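Local coordinates for protein EscN (Escherichia coli O127:H6, PDB 2OBL) that belongs to the P-loop ATPases of type III secretion systems, relatives of the ATP synthase alpha and beta subunits, and is modelled here as its C-terminal domain, at residues 54-67 with 324-338. The protein carries 1 engineered substitution. Sequence-based numbering, arbitrary orientation.
Sequences PFILGVRAIDGLLT and FIQQSTKDISSYEKT
Arg60 drives its side chain from the first turn of helix 60-65 into the loop that links helices 318-325 and 335-345, and the densest part of the contact gathers round it. Its NE donates to Phe324 O at 2.7 Å, almost straight at 172° and in the plane of that carbonyl. The bend at chi3 turns the guanidinium end-on to Asp331: NH1 reaches OD1 and NH2 reaches OD2, each at 2.8 Å. This salt bridge is twisted, the two planes 53° apart, with both oxygens met from above the carboxylate plane. NH2 also donates to Gln326 O. Gln327 lies across the guanidinium, its amide nearly parallel and its CG over one face; the extended chain, with CG anti to the backbone N (chi1 -172°), carries OE1 back to Arg60 N at 2.8 Å. In turn, Gln327 NE2 donates to Asp331 O, linking two residues that hold Arg60.

On the Phe324 side the packing is mainly apolar. The ring sets one face over Arg60 CB and its edge against Gly64 and Leu65, while Leu65 CD1 meets Ile325 CG2 at 3.9 Å. Beside it a water joins Ala61 N to Ile325 O and Gln327 OE1.

The end at Ile56 and Pro54 is partly exposed. Ile56 still sits close, its CG1 making a CH-pi contact over one face of Tyr335, 4.1 Å from the ring centroid; Pro54 is slacker, CG 4.4 Å from Tyr335 CE2. Between these parts one water joins Gly58 O to Ser333 N, another Asp63 OD2 to Thr338 OG1.

With NE, NH1 and NH2 all engaged, the guanidinium can hardly rotate, and Asp331 probably balances its buried charge. Arg60 is thus the main polar tie between the nucleotide-binding part and the C-terminal helices, completed by apolar packing and water.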
ATOM      1  N   PRO A  54      -6.693 -10.788  -9.985  1.00 23.23           N
ATOM      2  CA  PRO A  54      -5.837  -9.609  -9.869  1.00 23.59           C
ATOM      3  C   PRO A  54      -6.558  -8.418  -9.225  1.00 23.37           C
ATOM      4  O   PRO A  54      -7.776  -8.249  -9.402  1.00 23.15           O
ATOM      5  CB  PRO A  54      -5.461  -9.294 -11.318  1.00 23.99           C
ATOM      6  CG  PRO A  54      -6.529  -9.882 -12.139  1.00 24.20           C
ATOM      7  CD  PRO A  54      -7.083 -11.065 -11.381  1.00 24.58           C
ATOM      8  N   PHE A  55      -5.807  -7.627  -8.464  1.00 22.28           N
ATOM      9  CA  PHE A  55      -6.317  -6.384  -7.904  1.00 22.55           C
ATOM     10  C   PHE A  55      -5.571  -5.258  -8.579  1.00 23.12           C
ATOM     11  O   PHE A  55      -4.356  -5.117  -8.410  1.00 22.17           O
ATOM     12  CB  PHE A  55      -6.101  -6.324  -6.389  1.00 22.89           C
ATOM     13  CG  PHE A  55      -6.641  -5.079  -5.754  1.00 22.18           C
ATOM     14  CD1 PHE A  55      -7.990  -4.977  -5.431  1.00 23.10           C
ATOM     15  CD2 PHE A  55      -5.813  -4.012  -5.486  1.00 22.62           C
ATOM     16  CE1 PHE A  55      -8.497  -3.811  -4.834  1.00 22.77           C
ATOM     17  CE2 PHE A  55      -6.308  -2.849  -4.895  1.00 23.08           C
ATOM     18  CZ  PHE A  55      -7.648  -2.751  -4.581  1.00 23.18           C
ATOM     19  N   ILE A  56      -6.297  -4.483  -9.378  1.00 22.72           N
ATOM     20  CA  ILE A  56      -5.685  -3.470 -10.224  1.00 23.95           C
ATOM     21  C   ILE A  56      -5.494  -2.164  -9.446  1.00 24.38           C
ATOM     22  O   ILE A  56      -6.425  -1.672  -8.810  1.00 25.63           O
ATOM     23  CB  ILE A  56      -6.545  -3.250 -11.508  1.00 24.23           C
ATOM     24  CG1 ILE A  56      -6.724  -4.577 -12.246  1.00 25.01           C
ATOM     25  CG2 ILE A  56      -5.918  -2.217 -12.428  1.00 24.11           C
ATOM     26  CD1 ILE A  56      -7.901  -4.581 -13.212  1.00 26.59           C
ATOM     27  N   LEU A  57      -4.282  -1.615  -9.481  1.00 23.97           N
ATOM     28  CA  LEU A  57      -3.978  -0.375  -8.761  1.00 24.58           C
ATOM     29  C   LEU A  57      -4.021   0.864  -9.663  1.00 24.42           C
ATOM     30  O   LEU A  57      -4.154   1.993  -9.184  1.00 24.58           O
ATOM     31  CB  LEU A  57      -2.588  -0.464  -8.113  1.00 24.49           C
ATOM     32  CG  LEU A  57      -2.381  -1.500  -7.006  1.00 25.17           C
ATOM     33  CD1 LEU A  57      -1.045  -1.253  -6.305  1.00 25.65           C
ATOM     34  CD2 LEU A  57      -3.505  -1.459  -5.998  1.00 25.40           C
ATOM     35  N   GLY A  58      -3.866   0.649 -10.961  1.00 24.54           N
ATOM     36  CA  GLY A  58      -3.749   1.757 -11.899  1.00 25.23           C
ATOM     37  C   GLY A  58      -2.355   2.359 -11.845  1.00 25.80           C
ATOM     38  O   GLY A  58      -2.174   3.559 -12.077  1.00 27.52           O
ATOM     39  N   VAL A  59      -1.372   1.526 -11.505  1.00 23.74           N
ATOM     40  CA  VAL A  59       0.031   1.913 -11.515  1.00 22.48           C
ATOM     41  C   VAL A  59       0.749   0.894 -12.391  1.00 22.30           C
ATOM     42  O   VAL A  59       0.820  -0.288 -12.045  1.00 21.95           O
ATOM     43  CB  VAL A  59       0.646   1.899 -10.085  1.00 22.75           C
ATOM     44  CG1 VAL A  59       2.121   2.282 -10.131  1.00 22.75           C
ATOM     45  CG2 VAL A  59      -0.111   2.843  -9.165  1.00 22.86           C
ATOM     46  N   ARG A  60       1.253   1.345 -13.536  1.00 21.72           N
ATOM     47  CA  ARG A  60       1.840   0.428 -14.523  1.00 21.54           C
ATOM     48  C   ARG A  60       2.930  -0.470 -13.973  1.00 20.75           C
ATOM     49  O   ARG A  60       2.945  -1.660 -14.244  1.00 21.29           O
ATOM     50  CB  ARG A  60       2.380   1.189 -15.736  1.00 22.25           C
ATOM     51  CG  ARG A  60       1.288   1.759 -16.622  1.00 23.04           C
ATOM     52  CD  ARG A  60       1.861   2.205 -17.968  1.00 25.24           C
ATOM     53  NE  ARG A  60       2.854   3.266 -17.804  1.00 25.83           N
ATOM     54  CZ  ARG A  60       2.614   4.556 -18.010  1.00 25.84           C
ATOM     55  NH1 ARG A  60       1.409   4.958 -18.395  1.00 26.25           N
ATOM     56  NH2 ARG A  60       3.581   5.451 -17.819  1.00 25.73           N
ATOM     57  N   ALA A  61       3.844   0.092 -13.192  1.00 21.06           N
ATOM     58  CA  ALA A  61       4.962  -0.686 -12.698  1.00 21.94           C
ATOM     59  C   ALA A  61       4.461  -1.857 -11.863  1.00 22.44           C
ATOM     60  O   ALA A  61       4.993  -2.959 -11.957  1.00 23.33           O
ATOM     61  CB  ALA A  61       5.882   0.181 -11.885  1.00 22.20           C
ATOM     62  N   ILE A  62       3.436  -1.611 -11.051  1.00 21.87           N
ATOM     63  CA  ILE A  62       2.923  -2.642 -10.138  1.00 21.60           C
ATOM     64  C   ILE A  62       1.994  -3.612 -10.856  1.00 21.10           C
ATOM     65  O   ILE A  62       2.193  -4.827 -10.817  1.00 20.80           O
ATOM     66  CB  ILE A  62       2.210  -2.028  -8.913  1.00 21.38           C
ATOM     67  CG1 ILE A  62       3.181  -1.139  -8.126  1.00 21.96           C
ATOM     68  CG2 ILE A  62       1.666  -3.141  -7.990  1.00 22.17           C
ATOM     69  CD1 ILE A  62       2.504  -0.282  -7.048  1.00 22.38           C
ATOM     70  N   ASP A  63       0.982  -3.077 -11.526  1.00 21.32           N
ATOM     71  CA  ASP A  63       0.047  -3.917 -12.281  1.00 20.79           C
ATOM     72  C   ASP A  63       0.772  -4.779 -13.322  1.00 20.70           C
ATOM     73  O   ASP A  63       0.388  -5.933 -13.587  1.00 19.78           O
ATOM     74  CB  ASP A  63      -0.990  -3.047 -12.996  1.00 21.67           C
ATOM     75  CG  ASP A  63      -1.894  -2.270 -12.032  1.00 22.25           C
ATOM     76  OD1 ASP A  63      -1.993  -2.628 -10.840  1.00 22.44           O
ATOM     77  OD2 ASP A  63      -2.523  -1.294 -12.488  1.00 22.82           O
ATOM     78  N   GLY A  64       1.810  -4.206 -13.927  1.00 20.30           N
ATOM     79  CA  GLY A  64       2.568  -4.907 -14.960  1.00 21.03           C
ATOM     80  C   GLY A  64       3.566  -5.925 -14.431  1.00 19.63           C
ATOM     81  O   GLY A  64       3.609  -7.061 -14.911  1.00 19.63           O
ATOM     82  N   LEU A  65       4.361  -5.525 -13.439  1.00 19.39           N
ATOM     83  CA  LEU A  65       5.526  -6.321 -13.024  1.00 19.48           C
ATOM     84  C   LEU A  65       5.419  -6.957 -11.653  1.00 20.07           C
ATOM     85  O   LEU A  65       6.237  -7.817 -11.311  1.00 19.67           O
ATOM     86  CB  LEU A  65       6.788  -5.453 -13.035  1.00 20.09           C
ATOM     87  CG  LEU A  65       7.087  -4.689 -14.323  1.00 20.25           C
ATOM     88  CD1 LEU A  65       8.330  -3.831 -14.117  1.00 20.47           C
ATOM     89  CD2 LEU A  65       7.286  -5.674 -15.479  1.00 20.07           C
ATOM     90  N   LEU A  66       4.461  -6.506 -10.842  1.00 19.92           N
ATOM     91  CA  LEU A  66       4.385  -6.933  -9.444  1.00 21.12           C
ATOM     92  C   LEU A  66       2.922  -7.071  -9.054  1.00 20.90           C
ATOM     93  O   LEU A  66       2.503  -6.592  -7.999  1.00 20.78           O
ATOM     94  CB  LEU A  66       5.041  -5.883  -8.546  1.00 21.93           C
ATOM     95  CG  LEU A  66       6.499  -5.513  -8.827  1.00 21.55           C
ATOM     96  CD1 LEU A  66       6.862  -4.094  -8.303  1.00 22.69           C
ATOM     97  CD2 LEU A  66       7.392  -6.575  -8.214  1.00 21.54           C
ATOM     98  N   THR A  67       2.152  -7.713  -9.923  1.00 20.93           N
ATOM     99  CA  THR A  67       0.696  -7.649  -9.858  1.00 20.72           C
ATOM    100  C   THR A  67       0.108  -8.079  -8.524  1.00 20.54           C
ATOM    101  O   THR A  67       0.444  -9.140  -7.986  1.00 19.78           O
ATOM    102  CB  THR A  67       0.060  -8.488 -10.971  1.00 21.12           C
ATOM    103  OG1 THR A  67       0.814  -8.312 -12.181  1.00 20.17           O
ATOM    104  CG2 THR A  67      -1.380  -8.076 -11.175  1.00 20.97           C
ATOM    105  N   PHE A 324       7.352   3.231 -19.464  1.00 24.08           N
ATOM    106  CA  PHE A 324       6.360   2.300 -18.941  1.00 23.49           C
ATOM    107  C   PHE A 324       6.297   2.375 -17.405  1.00 23.11           C
ATOM    108  O   PHE A 324       5.222   2.558 -16.819  1.00 21.85           O
ATOM    109  CB  PHE A 324       6.687   0.873 -19.400  1.00 24.26           C
ATOM    110  CG  PHE A 324       5.765  -0.185 -18.830  1.00 24.78           C
ATOM    111  CD1 PHE A 324       4.494  -0.377 -19.355  1.00 25.24           C
ATOM    112  CD2 PHE A 324       6.176  -0.987 -17.775  1.00 24.99           C
ATOM    113  CE1 PHE A 324       3.649  -1.348 -18.840  1.00 24.75           C
ATOM    114  CE2 PHE A 324       5.322  -1.960 -17.242  1.00 25.54           C
ATOM    115  CZ  PHE A 324       4.065  -2.139 -17.783  1.00 24.82           C
ATOM    116  N   ILE A 325       7.450   2.246 -16.757  1.00 22.15           N
ATOM    117  CA  ILE A 325       7.457   2.184 -15.288  1.00 21.98           C
ATOM    118  C   ILE A 325       7.380   3.555 -14.635  1.00 22.06           C
ATOM    119  O   ILE A 325       6.824   3.694 -13.545  1.00 21.33           O
ATOM    120  CB  ILE A 325       8.653   1.382 -14.720  1.00 21.86           C
ATOM    121  CG1 ILE A 325       9.985   1.987 -15.168  1.00 22.56           C
ATOM    122  CG2 ILE A 325       8.534  -0.091 -15.118  1.00 22.65           C
ATOM    123  CD1 ILE A 325      11.221   1.275 -14.605  1.00 21.91           C
ATOM    124  N   GLN A 326       7.949   4.566 -15.284  1.00 22.14           N
ATOM    125  CA  GLN A 326       7.741   5.922 -14.814  1.00 22.59           C
ATOM    126  C   GLN A 326       6.360   6.341 -15.288  1.00 23.06           C
ATOM    127  O   GLN A 326       5.945   6.016 -16.415  1.00 23.10           O
ATOM    128  CB  GLN A 326       8.840   6.877 -15.312  1.00 23.31           C
ATOM    129  CG  GLN A 326      10.211   6.579 -14.725  1.00 23.34           C
ATOM    130  CD  GLN A 326      11.297   7.478 -15.283  1.00 24.11           C
ATOM    131  OE1 GLN A 326      12.335   7.004 -15.753  1.00 24.95           O
ATOM    132  NE2 GLN A 326      11.056   8.785 -15.253  1.00 24.47           N
ATOM    133  N   GLN A 327       5.637   7.043 -14.426  1.00 22.62           N
ATOM    134  CA  GLN A 327       4.247   7.362 -14.691  1.00 23.01           C
ATOM    135  C   GLN A 327       3.827   8.576 -13.883  1.00 23.63           C
ATOM    136  O   GLN A 327       3.930   8.582 -12.655  1.00 23.27           O
ATOM    137  CB  GLN A 327       3.382   6.176 -14.295  1.00 23.21           C
ATOM    138  CG  GLN A 327       1.925   6.284 -14.689  1.00 23.47           C
ATOM    139  CD  GLN A 327       1.171   5.041 -14.285  1.00 23.48           C
ATOM    140  OE1 GLN A 327       1.759   4.101 -13.767  1.00 22.46           O
ATOM    141  NE2 GLN A 327      -0.130   5.023 -14.520  1.00 23.72           N
ATOM    142  N   SER A 328       3.363   9.612 -14.575  1.00 23.40           N
ATOM    143  CA  SER A 328       2.873  10.805 -13.895  1.00 24.22           C
ATOM    144  C   SER A 328       1.476  10.560 -13.336  1.00 24.79           C
ATOM    145  O   SER A 328       0.797   9.606 -13.714  1.00 24.92           O
ATOM    146  CB  SER A 328       2.822  11.986 -14.864  1.00 23.99           C
ATOM    147  OG  SER A 328       1.847  11.740 -15.857  1.00 24.51           O
ATOM    148  N   THR A 329       1.050  11.448 -12.451  1.00 25.98           N
ATOM    149  CA  THR A 329      -0.269  11.377 -11.841  1.00 27.83           C
ATOM    150  C   THR A 329      -1.395  11.385 -12.882  1.00 28.59           C
ATOM    151  O   THR A 329      -2.378  10.661 -12.746  1.00 28.85           O
ATOM    152  CB  THR A 329      -0.454  12.540 -10.851  1.00 28.47           C
ATOM    153  OG1 THR A 329       0.371  12.319  -9.699  1.00 29.49           O
ATOM    154  CG2 THR A 329      -1.896  12.664 -10.416  1.00 29.16           C
ATOM    155  N   LYS A 330      -1.250  12.191 -13.928  1.00 29.19           N
ATOM    156  CA  LYS A 330      -2.298  12.279 -14.949  1.00 30.31           C
ATOM    157  C   LYS A 330      -2.100  11.288 -16.101  1.00 30.94           C
ATOM    158  O   LYS A 330      -2.932  11.198 -17.009  1.00 31.21           O
ATOM    159  CB  LYS A 330      -2.426  13.711 -15.472  1.00 30.59           C
ATOM    160  CG  LYS A 330      -1.359  14.131 -16.474  1.00 31.04           C
ATOM    161  CD  LYS A 330      -1.705  15.490 -17.066  1.00 31.29           C
ATOM    162  CE  LYS A 330      -0.605  16.018 -17.973  1.00 31.40           C
ATOM    163  NZ  LYS A 330      -0.925  17.385 -18.462  1.00 31.35           N
ATOM    164  N   ASP A 331      -0.997  10.544 -16.050  1.00 31.73           N
ATOM    165  CA  ASP A 331      -0.689   9.502 -17.029  1.00 32.29           C
ATOM    166  C   ASP A 331      -1.486   8.245 -16.683  1.00 32.72           C
ATOM    167  O   ASP A 331      -0.992   7.367 -15.971  1.00 33.49           O
ATOM    168  CB  ASP A 331       0.815   9.216 -16.987  1.00 32.99           C
ATOM    169  CG  ASP A 331       1.265   8.204 -18.021  1.00 33.66           C
ATOM    170  OD1 ASP A 331       0.416   7.582 -18.692  1.00 34.20           O
ATOM    171  OD2 ASP A 331       2.495   8.028 -18.149  1.00 33.73           O
ATOM    172  N   ILE A 332      -2.714   8.174 -17.194  1.00 33.16           N
ATOM    173  CA  ILE A 332      -3.681   7.117 -16.866  1.00 33.55           C
ATOM    174  C   ILE A 332      -3.525   5.897 -17.778  1.00 32.83           C
ATOM    175  O   ILE A 332      -3.189   6.034 -18.956  1.00 32.68           O
ATOM    176  CB  ILE A 332      -5.142   7.651 -16.998  1.00 34.34           C
ATOM    177  CG1 ILE A 332      -5.318   8.963 -16.224  1.00 34.94           C
ATOM    178  CG2 ILE A 332      -6.160   6.605 -16.542  1.00 34.88           C
ATOM    179  CD1 ILE A 332      -4.775   8.924 -14.798  1.00 34.74           C
ATOM    180  N   SER A 333      -3.791   4.711 -17.232  1.00 32.44           N
ATOM    181  CA  SER A 333      -3.572   3.451 -17.956  1.00 31.31           C
ATOM    182  C   SER A 333      -4.449   2.305 -17.424  1.00 29.61           C
ATOM    183  O   SER A 333      -4.317   1.887 -16.279  1.00 30.30           O
ATOM    184  CB  SER A 333      -2.088   3.062 -17.874  1.00 32.04           C
ATOM    185  OG  SER A 333      -1.786   1.965 -18.720  1.00 32.81           O
ATOM    186  N   SER A 334      -5.345   1.797 -18.261  1.00 27.90           N
ATOM    187  CA  SER A 334      -6.198   0.679 -17.873  1.00 25.69           C
ATOM    188  C   SER A 334      -5.367  -0.604 -17.798  1.00 25.44           C
ATOM    189  O   SER A 334      -4.220  -0.643 -18.260  1.00 24.41           O
ATOM    190  CB  SER A 334      -7.306   0.496 -18.907  1.00 25.42           C
ATOM    191  OG  SER A 334      -6.779  -0.182 -20.028  1.00 24.55           O
ATOM    192  N   TYR A 335      -5.944  -1.658 -17.225  1.00 24.43           N
ATOM    193  CA  TYR A 335      -5.206  -2.896 -17.051  1.00 23.79           C
ATOM    194  C   TYR A 335      -4.946  -3.529 -18.410  1.00 24.26           C
ATOM    195  O   TYR A 335      -3.855  -4.032 -18.673  1.00 23.64           O
ATOM    196  CB  TYR A 335      -5.962  -3.846 -16.122  1.00 24.04           C
ATOM    197  CG  TYR A 335      -5.178  -5.075 -15.693  1.00 24.28           C
ATOM    198  CD1 TYR A 335      -3.920  -4.961 -15.099  1.00 24.58           C
ATOM    199  CD2 TYR A 335      -5.708  -6.346 -15.860  1.00 24.53           C
ATOM    200  CE1 TYR A 335      -3.204  -6.091 -14.709  1.00 24.58           C
ATOM    201  CE2 TYR A 335      -5.005  -7.481 -15.466  1.00 25.00           C
ATOM    202  CZ  TYR A 335      -3.754  -7.344 -14.887  1.00 23.96           C
ATOM    203  OH  TYR A 335      -3.061  -8.470 -14.491  1.00 23.79           O
ATOM    204  N   GLU A 336      -5.947  -3.486 -19.283  1.00 23.90           N
ATOM    205  CA  GLU A 336      -5.739  -3.932 -20.658  1.00 25.01           C
ATOM    206  C   GLU A 336      -4.553  -3.197 -21.283  1.00 24.57           C
ATOM    207  O   GLU A 336      -3.635  -3.822 -21.810  1.00 24.41           O
ATOM    208  CB  GLU A 336      -6.998  -3.724 -21.492  1.00 25.84           C
ATOM    209  CG  GLU A 336      -6.784  -3.947 -22.986  1.00 27.40           C
ATOM    210  CD  GLU A 336      -8.039  -3.723 -23.799  1.00 27.91           C
ATOM    211  OE1 GLU A 336      -8.191  -2.620 -24.379  1.00 28.83           O
ATOM    212  OE2 GLU A 336      -8.878  -4.648 -23.858  1.00 27.98           O
ATOM    213  N   LYS A 337      -4.556  -1.873 -21.197  1.00 24.04           N
ATOM    214  CA  LYS A 337      -3.490  -1.076 -21.792  1.00 25.05           C
ATOM    215  C   LYS A 337      -2.127  -1.373 -21.183  1.00 24.62           C
ATOM    216  O   LYS A 337      -1.118  -1.404 -21.890  1.00 23.71           O
ATOM    217  CB  LYS A 337      -3.786   0.418 -21.671  1.00 26.70           C
ATOM    218  CG  LYS A 337      -2.660   1.296 -22.202  1.00 28.93           C
ATOM    219  CD  LYS A 337      -3.171   2.645 -22.688  1.00 30.84           C
ATOM    220  CE  LYS A 337      -3.476   3.574 -21.523  1.00 31.77           C
ATOM    221  NZ  LYS A 337      -4.075   4.847 -22.014  1.00 32.38           N
ATOM    222  N   THR A 338      -2.100  -1.559 -19.862  1.00 23.90           N
ATOM    223  CA  THR A 338      -0.856  -1.856 -19.156  1.00 23.86           C
ATOM    224  C   THR A 338      -0.213  -3.131 -19.677  1.00 23.20           C
ATOM    225  O   THR A 338       0.988  -3.169 -19.955  1.00 22.26           O
ATOM    226  CB  THR A 338      -1.097  -1.972 -17.639  1.00 24.28           C
ATOM    227  OG1 THR A 338      -1.405  -0.674 -17.126  1.00 25.85           O
ATOM    228  CG2 THR A 338       0.149  -2.506 -16.912  1.00 24.28           C
TER
HETATM  229  O   HOH W   1      -4.105   4.437 -14.597  1.00 35.47           O
HETATM  230  O   HOH W   2      -0.181   3.403 -20.620  1.00 50.09           O
HETATM  231  O   HOH W   3       4.052   2.929 -12.902  1.00 22.92           O
HETATM  232  O   HOH W   4      -2.963  -0.865 -14.962  1.00 40.20           O